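Local atomic coordinates of serpin B3 (Homo sapiens, PDB entry 4ZK3), a protein that probably inhibits target proteases as a member of the serpin family, and makes up Pso p27, a psoriasis-associated form that assembles into large aggregates. Residues D97-K102 / K239-I244; S149-E152 / K158-N161; P285-E290 / F369-R374; K331-V336 / G340-A345. One frame throughout, in Å; residues are numbered along the deposited sequence.

Interaction 1. Residues D97-K102 / K239-I244; sequences DAYELK and KDLSMI
Tyr-99 and Leu-101 of strand 99-110 reach across to Asp-240 and Leu-241 at the start of strand 241-248. This joins the large central sheet of the serpin fold to the sheet packed behind it. The two backbones stay well apart, with the CA atoms of Tyr-99 and Leu-241 9.2 Å from each other, so side chains alone make the contact.

Tyr-99, the first residue of its strand, does most of the work. Its CG sits between the backbone N and the carbonyl carbon (chi1 74°), which sends the ring off the strand into the gap between the sheets. Leu-241 CD1 lies over one face of that ring, 3.9 Å from its centroid and displaced toward the rim, in a CH-pi contact closest at CE2. The phenol end goes on to Asp-240: Tyr-99 OH donates to Asp-240 OD2 at 2.6 Å. OD2 lies near the ring plane and accepts through its anti lone pair, while the carboxylate stands perpendicular to the ring.

The carboxylate is buried and well supplied with partners, since Lys-94 forms a salt bridge to OD2 and Lys-377 another to OD1. Those two positive charges would probably favour the ionised form of Asp-240. Glu-100 turns away from this interface, and Leu-101 next turns back into it. Phe-182 of the adjoining strand 174-185 packs on both Leu-101 and Leu-241. Between the two leucines the touch is light, methyl against methyl, with Leu-101 CD2 4.4 Å from Leu-241 CD2.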
loop_
_atom_site.group_PDB
_atom_site.type_symbol
_atom_site.label_atom_id
_atom_site.label_comp_id
_atom_site.label_asym_id
_atom_site.label_seq_id
_atom_site.Cartn_x
_atom_site.Cartn_y
_atom_site.Cartn_z
ATOM N N ASP A 97 -12.165 4.243 -19.475
ATOM C CA ASP A 97 -13.546 3.989 -19.175
ATOM C C ASP A 97 -13.736 2.853 -18.161
ATOM O O ASP A 97 -14.759 2.767 -17.492
ATOM C CB ASP A 97 -14.312 3.661 -20.479
ATOM C CG ASP A 97 -13.777 2.416 -21.194
ATOM O OD1 ASP A 97 -12.585 2.311 -21.531
ATOM O OD2 ASP A 97 -14.577 1.511 -21.438
ATOM N N ALA A 98 -12.797 1.950 -18.059
ATOM C CA ALA A 98 -12.966 0.807 -17.133
ATOM C C ALA A 98 -12.399 0.996 -15.692
ATOM O O ALA A 98 -12.773 0.297 -14.765
ATOM C CB ALA A 98 -12.295 -0.380 -17.786
ATOM N N TYR A 99 -11.447 1.910 -15.519
ATOM C CA TYR A 99 -10.805 2.101 -14.210
ATOM C C TYR A 99 -10.205 3.476 -14.062
ATOM O O TYR A 99 -9.973 4.171 -15.058
ATOM C CB TYR A 99 -9.738 1.011 -13.954
ATOM C CG TYR A 99 -8.465 1.167 -14.748
ATOM C CD1 TYR A 99 -8.305 0.545 -15.991
ATOM C CD2 TYR A 99 -7.377 1.918 -14.233
ATOM C CE1 TYR A 99 -7.102 0.691 -16.703
ATOM C CE2 TYR A 99 -6.199 2.067 -14.949
ATOM C CZ TYR A 99 -6.062 1.459 -16.176
ATOM O OH TYR A 99 -4.866 1.616 -16.851
ATOM N N GLU A 100 -9.973 3.855 -12.801
ATOM C CA GLU A 100 -9.197 4.998 -12.440
ATOM C C GLU A 100 -8.079 4.579 -11.480
ATOM O O GLU A 100 -8.341 3.859 -10.491
ATOM C CB GLU A 100 -10.081 5.971 -11.698
ATOM C CG GLU A 100 -9.363 7.263 -11.420
ATOM C CD GLU A 100 -10.223 8.262 -10.739
ATOM O OE1 GLU A 100 -11.258 7.871 -10.168
ATOM O OE2 GLU A 100 -9.835 9.442 -10.771
ATOM N N LEU A 101 -6.856 5.019 -11.778
ATOM C CA LEU A 101 -5.715 4.910 -10.903
ATOM C C LEU A 101 -5.094 6.300 -10.745
ATOM O O LEU A 101 -4.820 6.972 -11.740
ATOM C CB LEU A 101 -4.701 3.926 -11.496
ATOM C CG LEU A 101 -3.490 3.803 -10.594
ATOM C CD1 LEU A 101 -3.788 3.288 -9.156
ATOM C CD2 LEU A 101 -2.475 2.920 -11.242
ATOM N N LYS A 102 -4.870 6.750 -9.522
ATOM C CA LYS A 102 -4.275 8.015 -9.345
ATOM C C LYS A 102 -3.489 8.060 -8.068
ATOM O O LYS A 102 -3.795 7.371 -7.095
ATOM C CB LYS A 102 -5.259 9.153 -9.417
ATOM C CG LYS A 102 -6.340 9.150 -8.421
ATOM C CD LYS A 102 -7.282 10.337 -8.514
ATOM C CE LYS A 102 -8.481 10.057 -7.639
ATOM N NZ LYS A 102 -9.261 11.281 -7.229
ATOM N N LYS A 239 -6.930 -5.141 -18.711
ATOM C CA LYS A 239 -5.744 -5.852 -18.273
ATOM C C LYS A 239 -4.549 -4.949 -17.901
ATOM O O LYS A 239 -3.421 -5.406 -17.889
ATOM C CB LYS A 239 -5.303 -6.892 -19.306
ATOM C CG LYS A 239 -6.342 -7.956 -19.696
ATOM C CD LYS A 239 -5.676 -8.987 -20.632
ATOM C CE LYS A 239 -6.603 -9.583 -21.672
ATOM N NZ LYS A 239 -7.478 -10.574 -20.997
ATOM N N ASP A 240 -4.757 -3.706 -17.528
ATOM C CA ASP A 240 -3.598 -2.923 -17.030
ATOM C C ASP A 240 -3.192 -3.331 -15.590
ATOM O O ASP A 240 -1.994 -3.204 -15.184
ATOM C CB ASP A 240 -3.897 -1.427 -17.139
ATOM C CG ASP A 240 -3.906 -0.955 -18.618
ATOM O OD1 ASP A 240 -3.402 -1.733 -19.463
ATOM O OD2 ASP A 240 -4.474 0.109 -18.899
ATOM N N LEU A 241 -4.209 -3.794 -14.855
ATOM C CA LEU A 241 -4.092 -4.174 -13.478
ATOM C C LEU A 241 -4.779 -5.515 -13.222
ATOM O O LEU A 241 -5.673 -5.922 -13.957
ATOM C CB LEU A 241 -4.705 -3.090 -12.610
ATOM C CG LEU A 241 -3.918 -1.776 -12.560
ATOM C CD1 LEU A 241 -4.669 -0.694 -13.292
ATOM C CD2 LEU A 241 -3.684 -1.343 -11.110
ATOM N N SER A 242 -4.305 -6.222 -12.208
ATOM C CA SER A 242 -4.943 -7.470 -11.784
ATOM C C SER A 242 -4.944 -7.588 -10.267
ATOM O O SER A 242 -4.134 -7.000 -9.587
ATOM C CB SER A 242 -4.168 -8.651 -12.307
ATOM O OG SER A 242 -4.293 -8.806 -13.668
ATOM N N MET A 243 -5.825 -8.427 -9.753
ATOM C CA MET A 243 -5.820 -8.779 -8.346
ATOM C C MET A 243 -5.324 -10.213 -8.351
ATOM O O MET A 243 -5.873 -11.045 -9.064
ATOM C CB MET A 243 -7.199 -8.732 -7.694
ATOM C CG MET A 243 -7.182 -9.257 -6.244
ATOM S SD MET A 243 -8.654 -9.007 -5.235
ATOM C CE MET A 243 -8.600 -7.270 -4.813
ATOM N N ILE A 244 -4.286 -10.462 -7.589
ATOM C CA ILE A 244 -3.721 -11.839 -7.450
ATOM C C ILE A 244 -4.150 -12.339 -6.097
ATOM O O ILE A 244 -4.052 -11.581 -5.115
ATOM C CB ILE A 244 -2.195 -11.801 -7.444
ATOM C CG1 ILE A 244 -1.696 -11.180 -8.723
ATOM C CG2 ILE A 244 -1.587 -13.196 -7.189
ATOM C CD1 ILE A 244 -2.283 -11.748 -9.954
#

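Interaction 2. Residues S149-E152 / K158-N161; sequences SWVE and KIKN
Val-151 and Glu-152, near the end of helix 140-153, rest against Ile-159 and Lys-160 in the loop by which the chain turns back from that helix. In the serpin fold this helix lies across the front of the central sheet, and the contact has an inner side facing the sheet and an outer side facing solvent.

The inner side is the snug one. Val-151 CG1, anti to the backbone N (chi1 170°), comes within 3.9 Å of Ile-159 CG2, the two branches meeting at a slant. The same methyl lies 3.8 Å from the carbonyl oxygen Ile-159 O. Glu-152 adds its aliphatic part, with CG 3.4 Å from Ile-159 O. Beneath them, Val-151 leans on Ala-346, and Ile-159 on Ala-344 and Phe-333, all residues of the sheet.

Outward the fit slackens. The Glu-152 chain runs extended beyond CG (chi2 -160°) and carries its carboxylate at an angle across the aliphatic stem of Lys-160, where Glu-152 OE2 is 3.5 Å from Lys-160 CG. The charged ends do not meet: Glu-152 OE1 and Lys-160 NZ stay 4.8 Å apart, and the lysine bends at its last torsion, its NZ hydrogen-bonding Glu-157 O instead. A water makes a separate bridge, donating to Glu-152 OE2 and accepting from Asn-161 N, both at 2.8 Å.

Opposite charges near each other may still attract weakly, but direct cohesion here comes from apolar branches and aliphatic stems, while the hydrogen-bonded bridge between the two segments runs through a water.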
loop_
_atom_site.group_PDB
_atom_site.type_symbol
_atom_site.label_atom_id
_atom_site.label_comp_id
_atom_site.label_asym_id
_atom_site.label_seq_id
_atom_site.Cartn_x
_atom_site.Cartn_y
_atom_site.Cartn_z
ATOM N N SER A 149 -8.797 16.496 4.948
ATOM C CA SER A 149 -9.764 16.694 3.859
ATOM C C SER A 149 -9.156 16.611 2.517
ATOM O O SER A 149 -9.788 16.107 1.576
ATOM C CB SER A 149 -10.556 18.050 3.960
ATOM O OG SER A 149 -11.259 18.047 5.182
ATOM N N TRP A 150 -7.969 17.171 2.338
ATOM C CA TRP A 150 -7.279 16.944 1.093
ATOM C C TRP A 150 -7.159 15.439 0.769
ATOM O O TRP A 150 -7.409 14.983 -0.379
ATOM C CB TRP A 150 -5.887 17.565 1.119
ATOM C CG TRP A 150 -5.209 17.401 -0.145
ATOM C CD1 TRP A 150 -5.397 18.123 -1.260
ATOM C CD2 TRP A 150 -4.198 16.415 -0.463
ATOM N NE1 TRP A 150 -4.572 17.652 -2.273
ATOM C CE2 TRP A 150 -3.828 16.613 -1.800
ATOM C CE3 TRP A 150 -3.583 15.382 0.263
ATOM C CZ2 TRP A 150 -2.850 15.854 -2.421
ATOM C CZ3 TRP A 150 -2.642 14.600 -0.368
ATOM C CH2 TRP A 150 -2.265 14.852 -1.683
ATOM N N VAL A 151 -6.786 14.668 1.783
ATOM C CA VAL A 151 -6.683 13.217 1.625
ATOM C C VAL A 151 -8.026 12.582 1.218
ATOM O O VAL A 151 -8.049 11.794 0.298
ATOM C CB VAL A 151 -6.101 12.571 2.885
ATOM C CG1 VAL A 151 -6.228 11.056 2.803
ATOM C CG2 VAL A 151 -4.609 12.972 3.056
ATOM N N GLU A 152 -9.123 12.906 1.911
ATOM C CA GLU A 152 -10.468 12.503 1.452
ATOM C C GLU A 152 -10.673 12.822 0.000
ATOM O O GLU A 152 -11.155 11.972 -0.781
ATOM C CB GLU A 152 -11.592 13.143 2.277
ATOM C CG GLU A 152 -11.566 12.760 3.742
ATOM C CD GLU A 152 -12.949 13.007 4.417
ATOM O OE1 GLU A 152 -13.947 13.179 3.675
ATOM O OE2 GLU A 152 -13.028 13.009 5.657
ATOM N N LYS A 158 -12.657 7.768 0.843
ATOM C CA LYS A 158 -12.498 6.485 1.570
ATOM C C LYS A 158 -11.510 6.513 2.712
ATOM O O LYS A 158 -11.547 5.630 3.578
ATOM C CB LYS A 158 -12.012 5.363 0.610
ATOM C CG LYS A 158 -13.012 5.005 -0.483
ATOM C CD LYS A 158 -14.444 4.827 0.027
ATOM C CE LYS A 158 -15.402 4.698 -1.131
ATOM N NZ LYS A 158 -16.767 4.602 -0.629
ATOM N N ILE A 159 -10.518 7.423 2.659
ATOM C CA ILE A 159 -9.570 7.547 3.759
ATOM C C ILE A 159 -9.930 8.820 4.517
ATOM O O ILE A 159 -9.645 9.930 4.037
ATOM C CB ILE A 159 -8.109 7.622 3.279
ATOM C CG1 ILE A 159 -7.845 6.411 2.386
ATOM C CG2 ILE A 159 -7.190 7.688 4.485
ATOM C CD1 ILE A 159 -7.962 5.081 3.133
ATOM N N LYS A 160 -10.589 8.642 5.646
ATOM C CA LYS A 160 -10.955 9.751 6.520
ATOM C C LYS A 160 -10.080 9.817 7.707
ATOM O O LYS A 160 -9.631 8.810 8.192
ATOM C CB LYS A 160 -12.389 9.544 6.982
ATOM C CG LYS A 160 -13.439 9.525 5.874
ATOM C CD LYS A 160 -14.849 9.673 6.543
ATOM C CE LYS A 160 -15.920 9.948 5.567
ATOM N NZ LYS A 160 -15.877 8.902 4.524
ATOM N N ASN A 161 -9.821 11.031 8.199
ATOM C CA ASN A 161 -9.133 11.213 9.470
ATOM C C ASN A 161 -7.714 10.555 9.467
ATOM O O ASN A 161 -7.262 9.943 10.440
ATOM C CB ASN A 161 -10.025 10.785 10.653
ATOM C CG ASN A 161 -9.540 11.346 12.000
ATOM O OD1 ASN A 161 -9.208 10.610 12.922
ATOM N ND2 ASN A 161 -9.528 12.658 12.119
HETATM O O HOH W 1 -10.936 13.444 7.391
#

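Interaction 3. Residues P285-E290 / F369-R374; sequences PRFKVE and FLFFIR
The ring of Phe-371 has the edge of Phe-287 over one face, with Phe-287 CZ 4.0 Å above the centre of that ring. This is a T-shaped pair, its centroids 5.2 Å apart and its planes at 70°. Seen from Phe-287, the same partner lies at the rim, where CE1 is 3.7 Å from Phe-371 CZ. On its CE2 side Phe-287 meets a second ring in an offset edge-to-face pair. Here Phe-369 supplies the edge, the planes stand at 69° and the centroids are 5.8 Å apart; Phe-287 CE2 lies in the plane of Phe-369, 3.8 Å from its CZ. Also at the rim of Phe-369 is Pro-285, whose CG is 4.1 Å from CE2 of that ring.

All three phenylalanines have CG tucked between the backbone N and the carbonyl carbon, as with chi1 68° for Phe-287. With their CB atoms already directed across the gap, this torsion sets the rings to meet in the middle, Phe-287 arriving from the opposite direction to Phe-369 and Phe-371. The result is a buried aromatic cluster, purely apolar, in which Phe-287 stands steeply against both of the other rings, between two segments whose nearest CA atoms, of Pro-285 and Phe-369, are 11.0 Å apart.

Phe-387 of strand 380-387 joins the cluster against both Phe-287 and Phe-369. Strand 276-294 pairs with strand 325-336 on one side of the gap, while on the other strand 369-375 lies between strands 241-248 and 380-387, with Met-243 on Phe-371. The cluster thus forms part of the hydrophobic core between the serpin's two main sheets.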
loop_
_atom_site.group_PDB
_atom_site.type_symbol
_atom_site.label_atom_id
_atom_site.label_comp_id
_atom_site.label_asym_id
_atom_site.label_seq_id
_atom_site.Cartn_x
_atom_site.Cartn_y
_atom_site.Cartn_z
ATOM N N PRO A 285 -15.560 -13.825 -1.811
ATOM C CA PRO A 285 -16.527 -13.077 -1.008
ATOM C C PRO A 285 -16.551 -11.561 -1.340
ATOM O O PRO A 285 -15.570 -10.990 -1.825
ATOM C CB PRO A 285 -16.069 -13.323 0.408
ATOM C CG PRO A 285 -14.576 -13.554 0.264
ATOM C CD PRO A 285 -14.394 -14.245 -1.038
ATOM N N ARG A 286 -17.708 -10.947 -1.140
ATOM C CA ARG A 286 -17.816 -9.497 -1.079
ATOM C C ARG A 286 -17.177 -9.214 0.223
ATOM O O ARG A 286 -17.463 -9.913 1.204
ATOM C CB ARG A 286 -19.278 -9.049 -0.978
ATOM C CG ARG A 286 -20.093 -9.300 -2.214
ATOM C CD ARG A 286 -21.564 -8.813 -2.122
ATOM N NE ARG A 286 -21.694 -7.514 -1.491
ATOM C CZ ARG A 286 -21.873 -6.344 -2.104
ATOM N NH1 ARG A 286 -22.043 -6.231 -3.415
ATOM N NH2 ARG A 286 -21.916 -5.262 -1.364
ATOM N N PHE A 287 -16.246 -8.267 0.255
ATOM C CA PHE A 287 -15.593 -7.927 1.505
ATOM C C PHE A 287 -15.090 -6.487 1.512
ATOM O O PHE A 287 -14.878 -5.871 0.450
ATOM C CB PHE A 287 -14.452 -8.910 1.876
ATOM C CG PHE A 287 -13.215 -8.867 0.962
ATOM C CD1 PHE A 287 -12.147 -8.019 1.244
ATOM C CD2 PHE A 287 -13.084 -9.734 -0.054
ATOM C CE1 PHE A 287 -10.984 -8.070 0.475
ATOM C CE2 PHE A 287 -11.970 -9.777 -0.851
ATOM C CZ PHE A 287 -10.907 -8.933 -0.600
ATOM N N LYS A 288 -14.846 -5.998 2.711
ATOM C CA LYS A 288 -14.338 -4.656 2.932
ATOM C C LYS A 288 -13.318 -4.707 4.019
ATOM O O LYS A 288 -13.584 -5.271 5.080
ATOM C CB LYS A 288 -15.497 -3.774 3.361
ATOM C CG LYS A 288 -15.144 -2.340 3.740
ATOM C CD LYS A 288 -16.371 -1.533 4.112
ATOM C CE LYS A 288 -17.188 -1.222 2.873
ATOM N NZ LYS A 288 -18.406 -0.451 3.232
ATOM N N VAL A 289 -12.139 -4.163 3.783
ATOM C CA VAL A 289 -11.151 -4.073 4.819
ATOM C C VAL A 289 -10.694 -2.608 4.997
ATOM O O VAL A 289 -10.327 -1.941 4.014
ATOM C CB VAL A 289 -9.946 -4.965 4.489
ATOM C CG1 VAL A 289 -8.794 -4.739 5.458
ATOM C CG2 VAL A 289 -10.341 -6.442 4.462
ATOM N N GLU A 290 -10.597 -2.173 6.259
ATOM C CA GLU A 290 -10.149 -0.867 6.597
ATOM C C GLU A 290 -9.153 -0.974 7.718
ATOM O O GLU A 290 -9.469 -1.496 8.766
ATOM C CB GLU A 290 -11.356 -0.050 7.001
ATOM C CG GLU A 290 -12.436 -0.041 5.948
ATOM C CD GLU A 290 -13.533 0.982 6.248
ATOM O OE1 GLU A 290 -14.704 0.579 6.339
ATOM O OE2 GLU A 290 -13.219 2.206 6.320
ATOM N N PHE A 369 -7.071 -15.854 3.187
ATOM C CA PHE A 369 -6.259 -15.779 1.982
ATOM C C PHE A 369 -5.446 -14.484 1.917
ATOM O O PHE A 369 -5.786 -13.527 2.616
ATOM C CB PHE A 369 -7.125 -15.948 0.728
ATOM C CG PHE A 369 -8.216 -14.882 0.580
ATOM C CD1 PHE A 369 -7.952 -13.655 -0.051
ATOM C CD2 PHE A 369 -9.504 -15.121 1.056
ATOM C CE1 PHE A 369 -8.940 -12.697 -0.203
ATOM C CE2 PHE A 369 -10.521 -14.170 0.889
ATOM C CZ PHE A 369 -10.243 -12.946 0.276
ATOM N N LEU A 370 -4.370 -14.486 1.083
ATOM C CA LEU A 370 -3.609 -13.285 0.743
ATOM C C LEU A 370 -4.018 -12.711 -0.610
ATOM O O LEU A 370 -4.474 -13.427 -1.485
ATOM C CB LEU A 370 -2.123 -13.552 0.766
ATOM C CG LEU A 370 -1.629 -14.246 2.034
ATOM C CD1 LEU A 370 -0.259 -14.911 1.782
ATOM C CD2 LEU A 370 -1.552 -13.320 3.232
ATOM N N PHE A 371 -3.978 -11.396 -0.770
ATOM C CA PHE A 371 -4.371 -10.871 -2.045
ATOM C C PHE A 371 -3.580 -9.602 -2.260
ATOM O O PHE A 371 -3.111 -8.942 -1.282
ATOM C CB PHE A 371 -5.901 -10.673 -2.112
ATOM C CG PHE A 371 -6.418 -9.629 -1.133
ATOM C CD1 PHE A 371 -6.657 -9.957 0.205
ATOM C CD2 PHE A 371 -6.675 -8.324 -1.540
ATOM C CE1 PHE A 371 -7.095 -9.018 1.138
ATOM C CE2 PHE A 371 -7.100 -7.355 -0.595
ATOM C CZ PHE A 371 -7.292 -7.715 0.752
ATOM N N PHE A 372 -3.443 -9.223 -3.517
ATOM C CA PHE A 372 -2.819 -7.946 -3.844
ATOM C C PHE A 372 -3.250 -7.455 -5.192
ATOM O O PHE A 372 -3.756 -8.237 -6.012
ATOM C CB PHE A 372 -1.296 -8.002 -3.706
ATOM C CG PHE A 372 -0.607 -8.929 -4.652
ATOM C CD1 PHE A 372 -0.204 -8.491 -5.902
ATOM C CD2 PHE A 372 -0.291 -10.234 -4.258
ATOM C CE1 PHE A 372 0.485 -9.354 -6.742
ATOM C CE2 PHE A 372 0.377 -11.112 -5.098
ATOM C CZ PHE A 372 0.800 -10.665 -6.345
ATOM N N ILE A 373 -3.091 -6.137 -5.374
ATOM C CA ILE A 373 -3.426 -5.474 -6.605
ATOM C C ILE A 373 -2.118 -5.016 -7.237
ATOM O O ILE A 373 -1.357 -4.253 -6.647
ATOM C CB ILE A 373 -4.410 -4.318 -6.404
ATOM C CG1 ILE A 373 -5.771 -4.846 -5.900
ATOM C CG2 ILE A 373 -4.598 -3.528 -7.706
ATOM C CD1 ILE A 373 -6.659 -3.770 -5.318
ATOM N N ARG A 374 -1.907 -5.450 -8.466
ATOM C CA ARG A 374 -0.698 -5.248 -9.218
ATOM C C ARG A 374 -0.954 -4.459 -10.493
ATOM O O ARG A 374 -1.899 -4.753 -11.229
ATOM C CB ARG A 374 -0.146 -6.614 -9.605
ATOM C CG ARG A 374 1.207 -6.582 -10.330
ATOM C CD ARG A 374 1.677 -8.030 -10.627
ATOM N NE ARG A 374 0.827 -8.669 -11.653
ATOM C CZ ARG A 374 0.728 -9.995 -11.866
ATOM N NH1 ARG A 374 1.434 -10.884 -11.157
ATOM N NH2 ARG A 374 -0.076 -10.439 -12.835
#

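Interaction 4. Residues K331-V336 / G340-A345; sequences KAFVEV and GAEAAA
Three apolar pairs line one face of this antiparallel hairpin: Ala-332 with Ala-345, Val-334 with Ala-343 and Val-336 with Ala-341, all non-hydrogen-bonded. The methyls Ala-332 CB and Ala-345 CB meet at 3.8 Å, and Val-336 CG2 lies 4.0 Å from Ala-341 CB. Phe-28 packs on Ala-332 and Val-334 from the same face.

Between these pairs run backbone hydrogen bonds. Phe-333 and Ala-344 exchange two, each 2.9 Å from N to O. Glu-335 and Glu-342 exchange two more, of which Glu-335 N to Glu-342 O is 2.9 Å long and fairly straight (164° at the hydrogen).

On the opposite face Phe-333, its CG anti to the backbone N (chi1 169°), slants toward Glu-342, with CE1 3.9 Å from Glu-342 O. Beyond it the carboxylates of Glu-335 and Glu-342 come near, their OE1 atoms 4.9 Å apart. One water donates to both, at 2.6 Å to Glu-342 OE1, and Tyr-181 OH bonds to Glu-342 OE2.

Strand 340-351 also pairs with strand 174-185, consistent, like its small alanines, with the inserted reactive loop of a cleaved, relaxed serpin. The shared water and Lys-158, a long, weak ion-pair partner of Glu-342 OE1, would temper repulsion if both acids are ionised.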
loop_
_atom_site.group_PDB
_atom_site.type_symbol
_atom_site.label_atom_id
_atom_site.label_comp_id
_atom_site.label_asym_id
_atom_site.label_seq_id
_atom_site.Cartn_x
_atom_site.Cartn_y
_atom_site.Cartn_z
ATOM N N LYS A 331 -3.094 4.640 6.467
ATOM C CA LYS A 331 -4.436 4.138 6.521
ATOM C C LYS A 331 -4.885 3.653 5.125
ATOM O O LYS A 331 -4.618 4.263 4.106
ATOM C CB LYS A 331 -5.338 5.262 7.059
ATOM C CG LYS A 331 -6.660 4.759 7.572
ATOM C CD LYS A 331 -7.462 5.853 8.258
ATOM C CE LYS A 331 -8.823 5.318 8.660
ATOM N NZ LYS A 331 -9.525 6.334 9.493
ATOM N N ALA A 332 -5.640 2.579 5.086
ATOM C CA ALA A 332 -5.948 1.916 3.821
ATOM C C ALA A 332 -7.329 1.279 3.859
ATOM O O ALA A 332 -7.814 0.879 4.931
ATOM C CB ALA A 332 -4.876 0.874 3.462
ATOM N N PHE A 333 -7.941 1.202 2.683
ATOM C CA PHE A 333 -9.323 0.728 2.471
ATOM C C PHE A 333 -9.385 -0.110 1.203
ATOM O O PHE A 333 -8.801 0.270 0.169
ATOM C CB PHE A 333 -10.200 1.980 2.247
ATOM C CG PHE A 333 -11.612 1.689 1.751
ATOM C CD1 PHE A 333 -11.885 1.516 0.385
ATOM C CD2 PHE A 333 -12.672 1.657 2.649
ATOM C CE1 PHE A 333 -13.194 1.228 -0.074
ATOM C CE2 PHE A 333 -14.008 1.437 2.193
ATOM C CZ PHE A 333 -14.254 1.224 0.830
ATOM N N VAL A 334 -10.089 -1.237 1.232
ATOM C CA VAL A 334 -10.433 -1.922 -0.000
ATOM C C VAL A 334 -11.846 -2.462 0.144
ATOM O O VAL A 334 -12.239 -2.922 1.236
ATOM C CB VAL A 334 -9.424 -3.100 -0.319
ATOM C CG1 VAL A 334 -9.359 -4.111 0.805
ATOM C CG2 VAL A 334 -9.673 -3.741 -1.672
ATOM N N GLU A 335 -12.577 -2.430 -0.958
ATOM C CA GLU A 335 -13.849 -3.140 -1.035
ATOM C C GLU A 335 -13.926 -3.877 -2.339
ATOM O O GLU A 335 -13.677 -3.322 -3.397
ATOM C CB GLU A 335 -15.055 -2.178 -0.936
ATOM C CG GLU A 335 -16.387 -2.936 -0.992
ATOM C CD GLU A 335 -17.607 -2.125 -0.655
ATOM O OE1 GLU A 335 -17.570 -0.892 -0.763
ATOM O OE2 GLU A 335 -18.613 -2.765 -0.297
ATOM N N VAL A 336 -14.356 -5.117 -2.259
ATOM C CA VAL A 336 -14.581 -5.973 -3.419
ATOM C C VAL A 336 -16.087 -6.282 -3.564
ATOM O O VAL A 336 -16.749 -6.616 -2.597
ATOM C CB VAL A 336 -13.711 -7.251 -3.185
ATOM C CG1 VAL A 336 -14.110 -8.430 -4.055
ATOM C CG2 VAL A 336 -12.246 -6.878 -3.415
ATOM N N GLY A 340 -16.399 -4.912 -9.386
ATOM C CA GLY A 340 -14.955 -4.792 -9.291
ATOM C C GLY A 340 -14.426 -4.455 -7.922
ATOM O O GLY A 340 -14.827 -5.027 -6.879
ATOM N N ALA A 341 -13.428 -3.586 -7.878
ATOM C CA ALA A 341 -12.846 -3.269 -6.581
ATOM C C ALA A 341 -12.485 -1.809 -6.520
ATOM O O ALA A 341 -12.333 -1.171 -7.537
ATOM C CB ALA A 341 -11.647 -4.174 -6.314
ATOM N N GLU A 342 -12.389 -1.295 -5.314
ATOM C CA GLU A 342 -12.025 0.066 -5.055
ATOM C C GLU A 342 -11.058 0.011 -3.939
ATOM O O GLU A 342 -11.336 -0.648 -2.902
ATOM C CB GLU A 342 -13.266 0.882 -4.613
ATOM C CG GLU A 342 -12.989 2.349 -4.291
ATOM C CD GLU A 342 -14.291 3.128 -3.949
ATOM O OE1 GLU A 342 -15.306 2.491 -3.531
ATOM O OE2 GLU A 342 -14.271 4.379 -4.061
ATOM N N ALA A 343 -9.899 0.659 -4.128
ATOM C CA ALA A 343 -8.879 0.607 -3.129
ATOM C C ALA A 343 -8.236 1.969 -2.970
ATOM O O ALA A 343 -8.012 2.631 -4.004
ATOM C CB ALA A 343 -7.828 -0.444 -3.475
ATOM N N ALA A 344 -7.904 2.323 -1.722
ATOM C CA ALA A 344 -7.308 3.613 -1.395
ATOM C C ALA A 344 -6.403 3.546 -0.255
ATOM O O ALA A 344 -6.582 2.734 0.631
ATOM C CB ALA A 344 -8.394 4.650 -1.094
ATOM N N ALA A 345 -5.408 4.437 -0.210
ATOM C CA ALA A 345 -4.525 4.499 0.978
ATOM C C ALA A 345 -3.869 5.820 1.032
ATOM O O ALA A 345 -3.851 6.582 0.024
ATOM C CB ALA A 345 -3.499 3.380 0.975
HETATM O O HOH W 2 -16.614 0.222 -3.300
#

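From the N terminus, segment 97-102 opens a long loop that interaction 1 closes at 239-244. Interaction 2 falls wholly within that loop as a short turn-back after helix 140-153. Interaction 3 opens only later, at 285-290, and closes at 369-374; the hairpin of interaction 4 sits inside its span. No two loops cross. In space they mesh: strands 241-248 and 369-375 are neighbours, with Ser-242 O to Arg-374 N linking interactions 1 and 3, while Phe-287 O to Val-336 N ties 3 to 4. Lys-331 NZ reaches Lys-160 O, fastening the loop after the helix to the central sheet, which interactions 1 and 3 join to the sheet behind.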